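Local coordinates for protein 2-hydroxyisobutyryl-CoA synthetase (Aquincola tertiaricarbonis, PDB 6HDY) that belongs to the adenylate-forming (ANL) superfamily as a two-domain acyl-CoA synthetase, at residues S256-I264 against D387-Y396. Numbering follows the deposited sequence.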
ATOM      1  N   SER A 256      18.766  12.157  12.007  1.00 41.04           N
ATOM      2  CA  SER A 256      19.962  12.392  12.831  1.00 42.48           C
ATOM      3  C   SER A 256      20.755  13.580  12.275  1.00 45.81           C
ATOM      4  O   SER A 256      21.928  13.772  12.599  1.00 46.83           O
ATOM      5  CB  SER A 256      20.805  11.130  12.965  1.00 46.21           C
ATOM      6  OG  SER A 256      20.132  10.248  13.849  1.00 51.74           O
ATOM      7  N   VAL A 257      20.084  14.386  11.441  1.00 42.24           N
ATOM      8  CA  VAL A 257      20.660  15.582  10.826  1.00 44.73           C
ATOM      9  C   VAL A 257      20.222  16.809  11.656  1.00 53.85           C
ATOM     10  O   VAL A 257      19.023  17.063  11.789  1.00 53.94           O
ATOM     11  CB  VAL A 257      20.363  15.673   9.299  1.00 46.69           C
ATOM     12  CG1 VAL A 257      20.746  17.027   8.728  1.00 48.12           C
ATOM     13  CG2 VAL A 257      21.080  14.560   8.544  1.00 45.04           C
ATOM     14  N   PRO A 258      21.209  17.507  12.268  1.00 54.88           N
ATOM     15  CA  PRO A 258      20.927  18.645  13.182  1.00 57.03           C
ATOM     16  C   PRO A 258      19.694  19.544  12.915  1.00 62.13           C
ATOM     17  O   PRO A 258      18.711  19.442  13.677  1.00 63.19           O
ATOM     18  CB  PRO A 258      22.217  19.446  13.103  1.00 61.04           C
ATOM     19  CG  PRO A 258      23.264  18.391  12.976  1.00 64.30           C
ATOM     20  CD  PRO A 258      22.663  17.247  12.199  1.00 56.95           C
ATOM     21  N   GLY A 259      19.753  20.409  11.888  1.00 56.46           N
ATOM     22  CA  GLY A 259      18.664  21.323  11.528  1.00 54.98           C
ATOM     23  C   GLY A 259      17.390  20.687  10.993  1.00 52.79           C
ATOM     24  O   GLY A 259      16.317  21.290  11.064  1.00 51.37           O
ATOM     25  N   VAL A 260      17.500  19.471  10.430  1.00 46.53           N
ATOM     26  CA  VAL A 260      16.364  18.721   9.889  1.00 43.48           C
ATOM     27  C   VAL A 260      15.554  18.148  11.056  1.00 49.08           C
ATOM     28  O   VAL A 260      14.338  18.355  11.099  1.00 49.08           O
ATOM     29  CB  VAL A 260      16.785  17.641   8.839  1.00 43.30           C
ATOM     30  CG1 VAL A 260      15.588  16.822   8.366  1.00 39.97           C
ATOM     31  CG2 VAL A 260      17.487  18.281   7.644  1.00 44.04           C
ATOM     32  N   LYS A 261      16.226  17.448  12.009  1.00 46.43           N
ATOM     33  CA  LYS A 261      15.553  16.850  13.181  1.00 45.42           C
ATOM     34  C   LYS A 261      14.802  17.926  13.994  1.00 50.11           C
ATOM     35  O   LYS A 261      13.631  17.736  14.340  1.00 49.05           O
ATOM     36  CB  LYS A 261      16.561  16.095  14.073  1.00 47.34           C
ATOM     37  CG  LYS A 261      15.876  15.240  15.138  1.00 49.77           C
ATOM     38  CD  LYS A 261      16.812  14.756  16.234  1.00 48.35           C
ATOM     39  CE  LYS A 261      16.130  13.687  17.070  1.00 46.69           C
ATOM     40  NZ  LYS A 261      17.072  13.063  18.030  1.00 48.84           N
ATOM     41  N   ASP A 262      15.483  19.062  14.267  1.00 48.54           N
ATOM     42  CA  ASP A 262      14.941  20.186  15.028  1.00 49.87           C
ATOM     43  C   ASP A 262      13.750  20.831  14.336  1.00 53.01           C
ATOM     44  O   ASP A 262      12.772  21.148  15.007  1.00 52.87           O
ATOM     45  CB  ASP A 262      16.051  21.202  15.370  1.00 55.00           C
ATOM     46  CG  ASP A 262      17.142  20.644  16.267  1.00 67.47           C
ATOM     47  OD1 ASP A 262      16.948  19.536  16.831  1.00 69.74           O
ATOM     48  OD2 ASP A 262      18.178  21.316  16.425  1.00 75.57           O
ATOM     49  N   ARG A 263      13.803  20.974  12.994  1.00 50.29           N
ATOM     50  CA  ARG A 263      12.684  21.516  12.207  1.00 50.54           C
ATOM     51  C   ARG A 263      11.452  20.620  12.297  1.00 51.10           C
ATOM     52  O   ARG A 263      10.347  21.130  12.470  1.00 52.82           O
ATOM     53  CB  ARG A 263      13.070  21.738  10.729  1.00 51.18           C
ATOM     54  CG  ARG A 263      13.629  23.137  10.454  1.00 58.30           C
ATOM     55  CD  ARG A 263      14.157  23.272   9.037  1.00 58.22           C
ATOM     56  NE  ARG A 263      14.834  24.553   8.822  1.00 56.99           N
ATOM     57  CZ  ARG A 263      14.408  25.509   7.996  1.00 72.75           C
ATOM     58  NH1 ARG A 263      13.309  25.328   7.270  1.00 57.12           N
ATOM     59  NH2 ARG A 263      15.085  26.646   7.881  1.00 62.54           N
ATOM     60  N   ILE A 264      11.632  19.294  12.210  1.00 44.17           N
ATOM     61  CA  ILE A 264      10.516  18.339  12.269  1.00 40.06           C
ATOM     62  C   ILE A 264       9.901  18.310  13.683  1.00 44.45           C
ATOM     63  O   ILE A 264       8.688  18.478  13.807  1.00 44.20           O
ATOM     64  CB  ILE A 264      10.869  16.929  11.718  1.00 39.84           C
ATOM     65  CG1 ILE A 264      11.464  17.022  10.287  1.00 39.71           C
ATOM     66  CG2 ILE A 264       9.620  16.021  11.729  1.00 37.30           C
ATOM     67  CD1 ILE A 264      12.166  15.776   9.784  1.00 33.61           C
ATOM     68  N   ASP A 387      22.578  19.869   3.290  1.00 44.23           N
ATOM     69  CA  ASP A 387      21.217  19.856   3.811  1.00 42.70           C
ATOM     70  C   ASP A 387      21.213  20.338   5.255  1.00 47.25           C
ATOM     71  O   ASP A 387      20.393  21.183   5.588  1.00 47.95           O
ATOM     72  CB  ASP A 387      20.621  18.436   3.720  1.00 44.16           C
ATOM     73  CG  ASP A 387      19.136  18.354   4.000  1.00 49.42           C
ATOM     74  OD1 ASP A 387      18.398  19.251   3.543  1.00 49.99           O
ATOM     75  OD2 ASP A 387      18.706  17.368   4.634  1.00 52.26           O
ATOM     76  N   ALA A 388      22.155  19.836   6.097  1.00 43.76           N
ATOM     77  CA  ALA A 388      22.308  20.201   7.501  1.00 45.27           C
ATOM     78  C   ALA A 388      22.622  21.690   7.691  1.00 50.41           C
ATOM     79  O   ALA A 388      21.988  22.333   8.532  1.00 50.20           O
ATOM     80  CB  ALA A 388      23.390  19.356   8.158  1.00 48.16           C
ATOM     81  N   ALA A 389      23.582  22.237   6.904  1.00 47.31           N
ATOM     82  CA  ALA A 389      24.001  23.637   7.016  1.00 48.43           C
ATOM     83  C   ALA A 389      22.873  24.587   6.632  1.00 52.95           C
ATOM     84  O   ALA A 389      22.633  25.557   7.354  1.00 56.08           O
ATOM     85  CB  ALA A 389      25.229  23.894   6.157  1.00 48.70           C
ATOM     86  N   LEU A 390      22.144  24.278   5.539  1.00 45.69           N
ATOM     87  CA  LEU A 390      21.029  25.105   5.077  1.00 44.36           C
ATOM     88  C   LEU A 390      19.827  25.121   6.024  1.00 50.35           C
ATOM     89  O   LEU A 390      19.238  26.186   6.234  1.00 49.20           O
ATOM     90  CB  LEU A 390      20.575  24.701   3.673  1.00 41.46           C
ATOM     91  CG  LEU A 390      21.504  25.005   2.506  1.00 44.20           C
ATOM     92  CD1 LEU A 390      20.883  24.544   1.250  1.00 41.92           C
ATOM     93  CD2 LEU A 390      21.784  26.508   2.368  1.00 47.21           C
ATOM     94  N   ASN A 391      19.474  23.944   6.601  1.00 47.75           N
ATOM     95  CA  ASN A 391      18.339  23.781   7.504  1.00 48.59           C
ATOM     96  C   ASN A 391      18.547  24.484   8.841  1.00 55.50           C
ATOM     97  O   ASN A 391      17.583  24.690   9.573  1.00 55.05           O
ATOM     98  CB  ASN A 391      17.954  22.284   7.685  1.00 46.50           C
ATOM     99  CG  ASN A 391      17.051  21.773   6.588  1.00 54.82           C
ATOM    100  OD1 ASN A 391      15.818  21.883   6.661  1.00 52.52           O
ATOM    101  ND2 ASN A 391      17.638  21.256   5.509  1.00 40.56           N
ATOM    102  N   GLN A 392      19.793  24.872   9.144  1.00 55.06           N
ATOM    103  CA  GLN A 392      20.142  25.579  10.378  1.00 58.62           C
ATOM    104  C   GLN A 392      20.099  27.103  10.198  1.00 62.80           C
ATOM    105  O   GLN A 392      20.532  27.849  11.084  1.00 65.60           O
ATOM    106  CB  GLN A 392      21.484  25.083  10.943  1.00 61.59           C
ATOM    107  CG  GLN A 392      21.312  23.820  11.773  1.00 71.51           C
ATOM    108  CD  GLN A 392      22.599  23.239  12.294  1.00 91.58           C
ATOM    109  OE1 GLN A 392      23.562  23.010  11.549  1.00 85.20           O
ATOM    110  NE2 GLN A 392      22.612  22.914  13.585  1.00 84.73           N
ATOM    111  N   MET A 393      19.519  27.552   9.065  1.00 56.91           N
ATOM    112  CA  MET A 393      19.366  28.962   8.682  1.00 57.64           C
ATOM    113  C   MET A 393      17.873  29.333   8.665  1.00 64.11           C
ATOM    114  O   MET A 393      17.082  28.666   7.983  1.00 61.48           O
ATOM    115  CB  MET A 393      19.978  29.235   7.296  1.00 56.86           C
ATOM    116  CG  MET A 393      21.432  28.843   7.157  1.00 60.14           C
ATOM    117  SD  MET A 393      22.124  29.431   5.588  1.00 62.00           S
ATOM    118  CE  MET A 393      22.196  31.261   5.941  1.00 60.64           C
ATOM    119  N   SER A 394      17.502  30.409   9.406  1.00 64.94           N
ATOM    120  CA  SER A 394      16.115  30.894   9.543  1.00 66.10           C
ATOM    121  C   SER A 394      15.467  31.338   8.212  1.00 65.32           C
ATOM    122  O   SER A 394      14.245  31.191   8.063  1.00 65.45           O
ATOM    123  CB  SER A 394      16.016  32.006  10.599  1.00 74.67           C
ATOM    124  OG  SER A 394      16.937  33.070  10.397  1.00 79.40           O
ATOM    125  N   GLY A 395      16.284  31.867   7.292  1.00 57.05           N
ATOM    126  CA  GLY A 395      15.871  32.363   5.979  1.00 54.04           C
ATOM    127  C   GLY A 395      15.732  31.323   4.883  1.00 52.70           C
ATOM    128  O   GLY A 395      15.221  31.629   3.801  1.00 49.77           O
ATOM    129  N   TYR A 396      16.194  30.086   5.141  1.00 49.01           N
ATOM    130  CA  TYR A 396      16.117  28.964   4.192  1.00 45.85           C
ATOM    131  C   TYR A 396      14.653  28.473   3.995  1.00 48.59           C
ATOM    132  O   TYR A 396      13.948  28.243   4.975  1.00 48.08           O
ATOM    133  CB  TYR A 396      17.049  27.843   4.663  1.00 46.53           C
ATOM    134  CG  TYR A 396      16.940  26.545   3.893  1.00 45.06           C
ATOM    135  CD1 TYR A 396      17.399  26.447   2.581  1.00 44.09           C
ATOM    136  CD2 TYR A 396      16.406  25.404   4.486  1.00 45.67           C
ATOM    137  CE1 TYR A 396      17.328  25.247   1.879  1.00 43.14           C
ATOM    138  CE2 TYR A 396      16.343  24.194   3.799  1.00 44.97           C
ATOM    139  CZ  TYR A 396      16.812  24.119   2.497  1.00 51.60           C
ATOM    140  OH  TYR A 396      16.710  22.943   1.797  1.00 48.68           O
TER
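R263 runs straight out from CG to NE (chi3 -173°), a conformation that carries its guanidinium across the contact to the carbonyls around the C-terminal end of helix 383-391. There R263 NE donates to N391 O at 2.9 Å; the bond is reasonably straight, and the donor lies in the carbonyl plane on a lone pair. R263 NH2 adds a weak bond to M393 O, 2.8 Å long but sharply bent. Both acceptors sit at the guanidinium edge, while one face takes Y396 CD2; ring and guanidinium planes are steeply inclined, and NH2 meets the ring at its rim, which excludes a parallel stack. The N391 amide, nearly perpendicular to the guanidinium, brings OD1 to within 3.2 Å of R263 CD. Its rotation is fixed by N391 ND2, whose bond to D387 O is almost linear at 172°; that oxygen also accepts N391 N from the opposite face of its plane.

Nearer the start of helix 258-268 the backbones close in: G259 CA lies 4.6 Å from Q392 CA, and Q392 CG packs on the glycine. V260 CG2 rests against D387 OD2 and the N391 amide, and V257 CG1 meets A388 CB at 3.6 Å.

The axes of helix segments 258-264 and 387-391 come within 7.7 Å, with N-to-C directions 50° apart, joining the AMP-binding and C-terminal family regions; the V257 side chain is about 7 Å from the bound 8LQ. On the first side, V260 and I264 pack against helix 222-234. On the other, L390 and Y396 lie on strand 413-419 and helix 428-446, with Y396 OH hydrogen-bonded to H400 of strand 399-403.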